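PDB 1SR8: cobalt-precorrin-5B C(1)-methyltransferase from Archaeoglobus fulgidus, which probably methylates C-1 of cobalt-precorrin-5B with S-adenosyl-L-methionine to form cobalt-precorrin-6A, a step of the anaerobic route to adenosylcobalamin. Local coordinates for residues H209-A223 against G247-K259. Residues are numbered along the deposited sequence; the frame is centred on the assembly and turned at random.
Sequences HRIAITTGRKAWLYA and GEKIIVGFPGLLK
Ile211 and Ile213 bind strand 248-253 in parallel register: Ile211 N donates to Glu248 O at 2.7 Å and Ile213 N to Ile250 O at 2.7 Å. In return Ile211 O and Ile213 O accept from Ile250 N and Val252 N, and at the N-terminal end of the pairing Glu248 N donates to His209 O, also at 2.7 Å. The pairing fades at the C-terminal end, where Thr215 N reaches Val252 O in a weak bond. There Thr215 OG1, set between its own backbone N and carbonyl carbon (chi1 53°), takes a second weak bond from Phe254 N at 3.3 Å, while CB and CG2 pack against Leu257, whose CD1 lies 3.6 Å from Thr215 CB. A valine here has no hydroxyl, so Phe254 N would lose this acceptor and the link between the strand ends would probably weaken. On the face that carries Val252, helix 217-223 packs across the strands: Tyr222 CD2 meets Val252 CG1 at 3.7 Å, the side chains crossing at about a right angle. The Phe254 ring turns its edge to Ala219 N, with CE1 3.5 Å from Lys218 CB. On the other face Ile213 and Ile251 both touch Ile239 of helix 239-242. These are the two central strands of a four-stranded parallel alpha/beta sheet, joined by backbone bonds and flanked on both faces by helices that meet it largely through apolar side chains.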
ATOM      1  N   HIS A 209      -2.919 -24.690  -8.157  1.00 25.07           N
ATOM      2  CA  HIS A 209      -4.197 -25.376  -8.223  1.00 26.09           C
ATOM      3  C   HIS A 209      -5.161 -24.799  -7.190  1.00 26.48           C
ATOM      4  O   HIS A 209      -6.323 -24.523  -7.497  1.00 25.96           O
ATOM      5  CB  HIS A 209      -4.023 -26.882  -7.993  1.00 25.79           C
ATOM      6  CG  HIS A 209      -5.310 -27.640  -8.039  1.00 23.98           C
ATOM      7  ND1 HIS A 209      -6.109 -27.674  -9.162  1.00 25.01           N
ATOM      8  CD2 HIS A 209      -5.973 -28.330  -7.082  1.00 23.89           C
ATOM      9  CE1 HIS A 209      -7.213 -28.350  -8.892  1.00 26.46           C
ATOM     10  NE2 HIS A 209      -7.155 -28.758  -7.636  1.00 25.65           N
ATOM     11  N   ARG A 210      -4.669 -24.612  -5.969  1.00 26.85           N
ATOM     12  CA  ARG A 210      -5.482 -24.068  -4.890  1.00 27.60           C
ATOM     13  C   ARG A 210      -5.093 -22.616  -4.648  1.00 25.40           C
ATOM     14  O   ARG A 210      -3.915 -22.296  -4.523  1.00 24.68           O
ATOM     15  CB  ARG A 210      -5.269 -24.890  -3.616  1.00 31.15           C
ATOM     16  CG  ARG A 210      -5.442 -26.388  -3.832  1.00 34.12           C
ATOM     17  CD  ARG A 210      -5.368 -27.184  -2.528  1.00 39.53           C
ATOM     18  NE  ARG A 210      -5.421 -28.630  -2.764  1.00 42.94           N
ATOM     19  CZ  ARG A 210      -4.384 -29.369  -3.161  1.00 45.10           C
ATOM     20  NH1 ARG A 210      -3.199 -28.804  -3.361  1.00 46.13           N
ATOM     21  NH2 ARG A 210      -4.529 -30.675  -3.371  1.00 46.75           N
ATOM     22  N   ILE A 211      -6.083 -21.734  -4.598  1.00 24.51           N
ATOM     23  CA  ILE A 211      -5.799 -20.317  -4.371  1.00 24.51           C
ATOM     24  C   ILE A 211      -6.808 -19.628  -3.454  1.00 24.10           C
ATOM     25  O   ILE A 211      -8.012 -19.891  -3.525  1.00 25.86           O
ATOM     26  CB  ILE A 211      -5.759 -19.508  -5.708  1.00 22.90           C
ATOM     27  CG1 ILE A 211      -7.132 -19.568  -6.404  1.00 22.59           C
ATOM     28  CG2 ILE A 211      -4.644 -20.034  -6.599  1.00 21.69           C
ATOM     29  CD1 ILE A 211      -7.386 -18.461  -7.435  1.00 19.38           C
ATOM     30  N   ALA A 212      -6.309 -18.747  -2.595  1.00 22.79           N
ATOM     31  CA  ALA A 212      -7.181 -17.989  -1.710  1.00 24.05           C
ATOM     32  C   ALA A 212      -7.400 -16.602  -2.338  1.00 23.93           C
ATOM     33  O   ALA A 212      -6.447 -15.853  -2.560  1.00 23.69           O
ATOM     34  CB  ALA A 212      -6.546 -17.855  -0.330  1.00 22.40           C
ATOM     35  N   ILE A 213      -8.652 -16.282  -2.652  1.00 23.80           N
ATOM     36  CA  ILE A 213      -9.004 -14.984  -3.238  1.00 23.98           C
ATOM     37  C   ILE A 213      -9.353 -14.045  -2.075  1.00 24.66           C
ATOM     38  O   ILE A 213     -10.430 -14.158  -1.482  1.00 24.77           O
ATOM     39  CB  ILE A 213     -10.233 -15.113  -4.175  1.00 23.44           C
ATOM     40  CG1 ILE A 213      -9.999 -16.235  -5.191  1.00 22.76           C
ATOM     41  CG2 ILE A 213     -10.481 -13.791  -4.903  1.00 20.38           C
ATOM     42  CD1 ILE A 213     -11.239 -16.626  -5.979  1.00 22.64           C
ATOM     43  N   THR A 214      -8.444 -13.130  -1.745  1.00 23.85           N
ATOM     44  CA  THR A 214      -8.662 -12.217  -0.628  1.00 23.93           C
ATOM     45  C   THR A 214      -8.937 -10.773  -1.042  1.00 24.30           C
ATOM     46  O   THR A 214      -8.584 -10.357  -2.142  1.00 24.22           O
ATOM     47  CB  THR A 214      -7.466 -12.272   0.347  1.00 23.12           C
ATOM     48  OG1 THR A 214      -6.330 -11.595  -0.213  1.00 22.78           O
ATOM     49  CG2 THR A 214      -7.100 -13.726   0.607  1.00 21.82           C
ATOM     50  N   THR A 215      -9.582 -10.020  -0.149  1.00 24.87           N
ATOM     51  CA  THR A 215      -9.947  -8.623  -0.403  1.00 25.02           C
ATOM     52  C   THR A 215      -8.857  -7.585  -0.117  1.00 25.26           C
ATOM     53  O   THR A 215      -8.864  -6.493  -0.693  1.00 26.31           O
ATOM     54  CB  THR A 215     -11.213  -8.224   0.399  1.00 23.95           C
ATOM     55  OG1 THR A 215     -11.022  -8.536   1.782  1.00 24.97           O
ATOM     56  CG2 THR A 215     -12.423  -8.961  -0.116  1.00 22.30           C
ATOM     57  N   GLY A 216      -7.927  -7.916   0.766  1.00 24.89           N
ATOM     58  CA  GLY A 216      -6.872  -6.980   1.084  1.00 24.06           C
ATOM     59  C   GLY A 216      -5.745  -7.666   1.818  1.00 25.99           C
ATOM     60  O   GLY A 216      -5.759  -8.888   1.982  1.00 26.93           O
ATOM     61  N   ARG A 217      -4.771  -6.886   2.275  1.00 24.82           N
ATOM     62  CA  ARG A 217      -3.628  -7.441   2.981  1.00 24.61           C
ATOM     63  C   ARG A 217      -3.994  -8.183   4.267  1.00 24.97           C
ATOM     64  O   ARG A 217      -3.423  -9.225   4.554  1.00 24.64           O
ATOM     65  CB  ARG A 217      -2.617  -6.331   3.290  1.00 24.61           C
ATOM     66  CG  ARG A 217      -1.324  -6.802   3.969  1.00 23.89           C
ATOM     67  CD  ARG A 217      -0.533  -7.768   3.089  1.00 22.60           C
ATOM     68  NE  ARG A 217       0.796  -8.010   3.641  1.00 21.69           N
ATOM     69  CZ  ARG A 217       1.812  -8.514   2.947  1.00 22.16           C
ATOM     70  NH1 ARG A 217       1.647  -8.840   1.673  1.00 21.66           N
ATOM     71  NH2 ARG A 217       3.002  -8.653   3.514  1.00 21.77           N
ATOM     72  N   LYS A 218      -4.931  -7.658   5.049  1.00 26.34           N
ATOM     73  CA  LYS A 218      -5.299  -8.334   6.291  1.00 28.00           C
ATOM     74  C   LYS A 218      -5.908  -9.691   5.988  1.00 27.02           C
ATOM     75  O   LYS A 218      -5.605 -10.671   6.669  1.00 27.26           O
ATOM     76  CB  LYS A 218      -6.276  -7.482   7.108  1.00 29.85           C
ATOM     77  CG  LYS A 218      -5.723  -6.084   7.412  1.00 35.88           C
ATOM     78  CD  LYS A 218      -6.607  -5.273   8.369  1.00 37.40           C
ATOM     79  CE  LYS A 218      -6.509  -3.767   8.077  1.00 39.92           C
ATOM     80  NZ  LYS A 218      -5.117  -3.218   8.174  1.00 41.06           N
ATOM     81  N   ALA A 219      -6.750  -9.738   4.956  1.00 26.08           N
ATOM     82  CA  ALA A 219      -7.403 -10.973   4.520  1.00 25.49           C
ATOM     83  C   ALA A 219      -6.354 -11.972   4.051  1.00 24.57           C
ATOM     84  O   ALA A 219      -6.427 -13.169   4.346  1.00 25.68           O
ATOM     85  CB  ALA A 219      -8.366 -10.680   3.385  1.00 25.74           C
ATOM     86  N   TRP A 220      -5.382 -11.455   3.312  1.00 22.76           N
ATOM     87  CA  TRP A 220      -4.283 -12.240   2.769  1.00 21.41           C
ATOM     88  C   TRP A 220      -3.503 -12.890   3.905  1.00 22.42           C
ATOM     89  O   TRP A 220      -3.129 -14.055   3.822  1.00 22.35           O
ATOM     90  CB  TRP A 220      -3.371 -11.314   1.959  1.00 19.75           C
ATOM     91  CG  TRP A 220      -2.215 -11.977   1.264  1.00 18.99           C
ATOM     92  CD1 TRP A 220      -2.214 -12.532   0.013  1.00 17.00           C
ATOM     93  CD2 TRP A 220      -0.872 -12.085   1.751  1.00 18.14           C
ATOM     94  NE1 TRP A 220      -0.953 -12.968  -0.309  1.00 17.14           N
ATOM     95  CE2 TRP A 220      -0.109 -12.709   0.739  1.00 17.49           C
ATOM     96  CE3 TRP A 220      -0.240 -11.712   2.943  1.00 16.59           C
ATOM     97  CZ2 TRP A 220       1.259 -12.966   0.881  1.00 19.15           C
ATOM     98  CZ3 TRP A 220       1.120 -11.967   3.086  1.00 19.74           C
ATOM     99  CH2 TRP A 220       1.857 -12.590   2.057  1.00 19.83           C
ATOM    100  N   LEU A 221      -3.255 -12.124   4.965  1.00 23.45           N
ATOM    101  CA  LEU A 221      -2.526 -12.616   6.127  1.00 24.20           C
ATOM    102  C   LEU A 221      -3.347 -13.694   6.809  1.00 25.50           C
ATOM    103  O   LEU A 221      -2.810 -14.689   7.293  1.00 25.77           O
ATOM    104  CB  LEU A 221      -2.255 -11.480   7.119  1.00 23.20           C
ATOM    105  CG  LEU A 221      -1.165 -10.481   6.715  1.00 24.02           C
ATOM    106  CD1 LEU A 221      -1.148  -9.294   7.666  1.00 23.02           C
ATOM    107  CD2 LEU A 221       0.177 -11.175   6.720  1.00 22.34           C
ATOM    108  N   TYR A 222      -4.657 -13.493   6.841  1.00 26.57           N
ATOM    109  CA  TYR A 222      -5.536 -14.466   7.463  1.00 27.99           C
ATOM    110  C   TYR A 222      -5.474 -15.783   6.711  1.00 27.36           C
ATOM    111  O   TYR A 222      -5.331 -16.836   7.312  1.00 28.09           O
ATOM    112  CB  TYR A 222      -6.969 -13.962   7.463  1.00 29.63           C
ATOM    113  CG  TYR A 222      -7.906 -14.839   8.253  1.00 33.91           C
ATOM    114  CD1 TYR A 222      -7.958 -14.760   9.650  1.00 33.96           C
ATOM    115  CD2 TYR A 222      -8.754 -15.742   7.606  1.00 35.01           C
ATOM    116  CE1 TYR A 222      -8.840 -15.556  10.382  1.00 36.35           C
ATOM    117  CE2 TYR A 222      -9.636 -16.543   8.325  1.00 37.08           C
ATOM    118  CZ  TYR A 222      -9.679 -16.445   9.710  1.00 37.90           C
ATOM    119  OH  TYR A 222     -10.581 -17.214  10.417  1.00 40.08           O
ATOM    120  N   ALA A 223      -5.588 -15.715   5.391  1.00 27.24           N
ATOM    121  CA  ALA A 223      -5.544 -16.913   4.558  1.00 28.16           C
ATOM    122  C   ALA A 223      -4.198 -17.632   4.683  1.00 29.49           C
ATOM    123  O   ALA A 223      -4.145 -18.861   4.692  1.00 30.35           O
ATOM    124  CB  ALA A 223      -5.811 -16.544   3.094  1.00 25.52           C
ATOM    125  N   GLY A 247      -9.062 -24.095 -10.743  1.00 29.06           N
ATOM    126  CA  GLY A 247      -8.729 -25.010  -9.661  1.00 28.22           C
ATOM    127  C   GLY A 247      -9.552 -24.862  -8.399  1.00 29.34           C
ATOM    128  O   GLY A 247     -10.744 -24.576  -8.454  1.00 28.65           O
ATOM    129  N   GLU A 248      -8.909 -25.077  -7.255  1.00 31.98           N
ATOM    130  CA  GLU A 248      -9.550 -24.953  -5.942  1.00 34.35           C
ATOM    131  C   GLU A 248      -9.467 -23.507  -5.427  1.00 33.32           C
ATOM    132  O   GLU A 248      -8.380 -22.975  -5.186  1.00 33.58           O
ATOM    133  CB  GLU A 248      -8.876 -25.886  -4.928  1.00 36.80           C
ATOM    134  CG  GLU A 248      -9.108 -27.361  -5.172  1.00 41.16           C
ATOM    135  CD  GLU A 248     -10.564 -27.733  -5.065  1.00 44.68           C
ATOM    136  OE1 GLU A 248     -11.185 -27.400  -4.031  1.00 46.91           O
ATOM    137  OE2 GLU A 248     -11.088 -28.358  -6.010  1.00 47.99           O
ATOM    138  N   LYS A 249     -10.626 -22.890  -5.240  1.00 32.38           N
ATOM    139  CA  LYS A 249     -10.696 -21.509  -4.787  1.00 32.96           C
ATOM    140  C   LYS A 249     -11.406 -21.319  -3.465  1.00 32.70           C
ATOM    141  O   LYS A 249     -12.380 -21.998  -3.155  1.00 32.81           O
ATOM    142  CB  LYS A 249     -11.414 -20.665  -5.834  1.00 32.83           C
ATOM    143  CG  LYS A 249     -10.706 -20.611  -7.156  1.00 32.90           C
ATOM    144  CD  LYS A 249     -11.697 -20.457  -8.279  1.00 34.14           C
ATOM    145  CE  LYS A 249     -12.478 -21.737  -8.474  1.00 34.28           C
ATOM    146  NZ  LYS A 249     -13.188 -21.731  -9.776  1.00 34.79           N
ATOM    147  N   ILE A 250     -10.908 -20.377  -2.686  1.00 32.44           N
ATOM    148  CA  ILE A 250     -11.530 -20.056  -1.420  1.00 33.30           C
ATOM    149  C   ILE A 250     -11.539 -18.527  -1.355  1.00 33.17           C
ATOM    150  O   ILE A 250     -10.572 -17.880  -1.757  1.00 33.09           O
ATOM    151  CB  ILE A 250     -10.743 -20.681  -0.224  1.00 34.04           C
ATOM    152  CG1 ILE A 250     -11.654 -20.775   0.999  1.00 34.85           C
ATOM    153  CG2 ILE A 250      -9.501 -19.855   0.112  1.00 33.28           C
ATOM    154  CD1 ILE A 250     -11.020 -21.496   2.171  1.00 36.80           C
ATOM    155  N   ILE A 251     -12.650 -17.951  -0.906  1.00 32.94           N
ATOM    156  CA  ILE A 251     -12.758 -16.499  -0.794  1.00 32.75           C
ATOM    157  C   ILE A 251     -12.637 -16.068   0.665  1.00 32.41           C
ATOM    158  O   ILE A 251     -13.372 -16.550   1.526  1.00 31.56           O
ATOM    159  CB  ILE A 251     -14.106 -15.983  -1.351  1.00 31.63           C
ATOM    160  CG1 ILE A 251     -14.218 -16.334  -2.837  1.00 31.07           C
ATOM    161  CG2 ILE A 251     -14.211 -14.475  -1.143  1.00 30.94           C
ATOM    162  CD1 ILE A 251     -15.539 -15.966  -3.458  1.00 29.04           C
ATOM    163  N   VAL A 252     -11.696 -15.171   0.936  1.00 33.01           N
ATOM    164  CA  VAL A 252     -11.483 -14.658   2.286  1.00 33.40           C
ATOM    165  C   VAL A 252     -11.497 -13.130   2.223  1.00 34.53           C
ATOM    166  O   VAL A 252     -10.765 -12.529   1.433  1.00 34.72           O
ATOM    167  CB  VAL A 252     -10.125 -15.125   2.860  1.00 33.60           C
ATOM    168  CG1 VAL A 252      -9.980 -14.658   4.306  1.00 30.63           C
ATOM    169  CG2 VAL A 252     -10.008 -16.645   2.750  1.00 32.08           C
ATOM    170  N   GLY A 253     -12.339 -12.500   3.034  1.00 34.55           N
ATOM    171  CA  GLY A 253     -12.396 -11.054   3.021  1.00 34.80           C
ATOM    172  C   GLY A 253     -13.238 -10.465   4.133  1.00 35.37           C
ATOM    173  O   GLY A 253     -13.922 -11.183   4.860  1.00 35.45           O
ATOM    174  N   PHE A 254     -13.178  -9.146   4.268  1.00 35.93           N
ATOM    175  CA  PHE A 254     -13.953  -8.455   5.283  1.00 35.27           C
ATOM    176  C   PHE A 254     -15.289  -8.013   4.692  1.00 35.20           C
ATOM    177  O   PHE A 254     -15.400  -7.757   3.490  1.00 34.73           O
ATOM    178  CB  PHE A 254     -13.177  -7.251   5.825  1.00 34.19           C
ATOM    179  CG  PHE A 254     -11.945  -7.625   6.609  1.00 33.74           C
ATOM    180  CD1 PHE A 254     -10.783  -8.032   5.963  1.00 35.48           C
ATOM    181  CD2 PHE A 254     -11.948  -7.582   7.995  1.00 34.42           C
ATOM    182  CE1 PHE A 254      -9.637  -8.390   6.690  1.00 33.91           C
ATOM    183  CE2 PHE A 254     -10.810  -7.938   8.728  1.00 34.18           C
ATOM    184  CZ  PHE A 254      -9.655  -8.342   8.071  1.00 33.58           C
ATOM    185  N   PRO A 255     -16.324  -7.924   5.536  1.00 35.07           N
ATOM    186  CA  PRO A 255     -17.687  -7.527   5.178  1.00 35.33           C
ATOM    187  C   PRO A 255     -17.792  -6.376   4.180  1.00 36.99           C
ATOM    188  O   PRO A 255     -18.579  -6.427   3.227  1.00 36.88           O
ATOM    189  CB  PRO A 255     -18.291  -7.167   6.525  1.00 35.27           C
ATOM    190  CG  PRO A 255     -17.628  -8.135   7.444  1.00 35.06           C
ATOM    191  CD  PRO A 255     -16.195  -8.071   6.997  1.00 34.99           C
ATOM    192  N   GLY A 256     -16.992  -5.339   4.409  1.00 38.12           N
ATOM    193  CA  GLY A 256     -17.006  -4.164   3.558  1.00 38.44           C
ATOM    194  C   GLY A 256     -16.849  -4.400   2.072  1.00 38.89           C
ATOM    195  O   GLY A 256     -17.704  -3.995   1.287  1.00 39.11           O
ATOM    196  N   LEU A 257     -15.758  -5.052   1.684  1.00 39.21           N
ATOM    197  CA  LEU A 257     -15.482  -5.316   0.278  1.00 39.80           C
ATOM    198  C   LEU A 257     -16.266  -6.492  -0.285  1.00 41.47           C
ATOM    199  O   LEU A 257     -16.575  -6.526  -1.477  1.00 42.07           O
ATOM    200  CB  LEU A 257     -13.981  -5.540   0.077  1.00 38.91           C
ATOM    201  CG  LEU A 257     -13.121  -4.287   0.242  1.00 36.54           C
ATOM    202  CD1 LEU A 257     -11.667  -4.655   0.401  1.00 39.59           C
ATOM    203  CD2 LEU A 257     -13.315  -3.404  -0.966  1.00 38.61           C
ATOM    204  N   LEU A 258     -16.590  -7.458   0.568  1.00 43.37           N
ATOM    205  CA  LEU A 258     -17.352  -8.620   0.124  1.00 44.88           C
ATOM    206  C   LEU A 258     -18.769  -8.243  -0.315  1.00 46.34           C
ATOM    207  O   LEU A 258     -19.282  -8.780  -1.297  1.00 45.91           O
ATOM    208  CB  LEU A 258     -17.409  -9.675   1.235  1.00 45.36           C
ATOM    209  CG  LEU A 258     -16.107 -10.429   1.511  1.00 45.35           C
ATOM    210  CD1 LEU A 258     -16.312 -11.411   2.650  1.00 45.36           C
ATOM    211  CD2 LEU A 258     -15.667 -11.157   0.248  1.00 44.48           C
ATOM    212  N   LYS A 259     -19.408  -7.325   0.404  1.00 48.68           N
ATOM    213  CA  LYS A 259     -20.757  -6.918   0.028  1.00 50.47           C
ATOM    214  C   LYS A 259     -20.701  -6.036  -1.219  1.00 49.51           C
ATOM    215  O   LYS A 259     -21.662  -5.973  -1.985  1.00 48.60           O
ATOM    216  CB  LYS A 259     -21.456  -6.185   1.179  1.00 52.62           C
ATOM    217  CG  LYS A 259     -20.731  -4.957   1.667  1.00 55.86           C
ATOM    218  CD  LYS A 259     -21.563  -4.195   2.688  1.00 57.61           C
ATOM    219  CE  LYS A 259     -20.828  -2.943   3.147  1.00 58.01           C
ATOM    220  NZ  LYS A 259     -20.365  -2.127   1.983  1.00 57.75           N
TER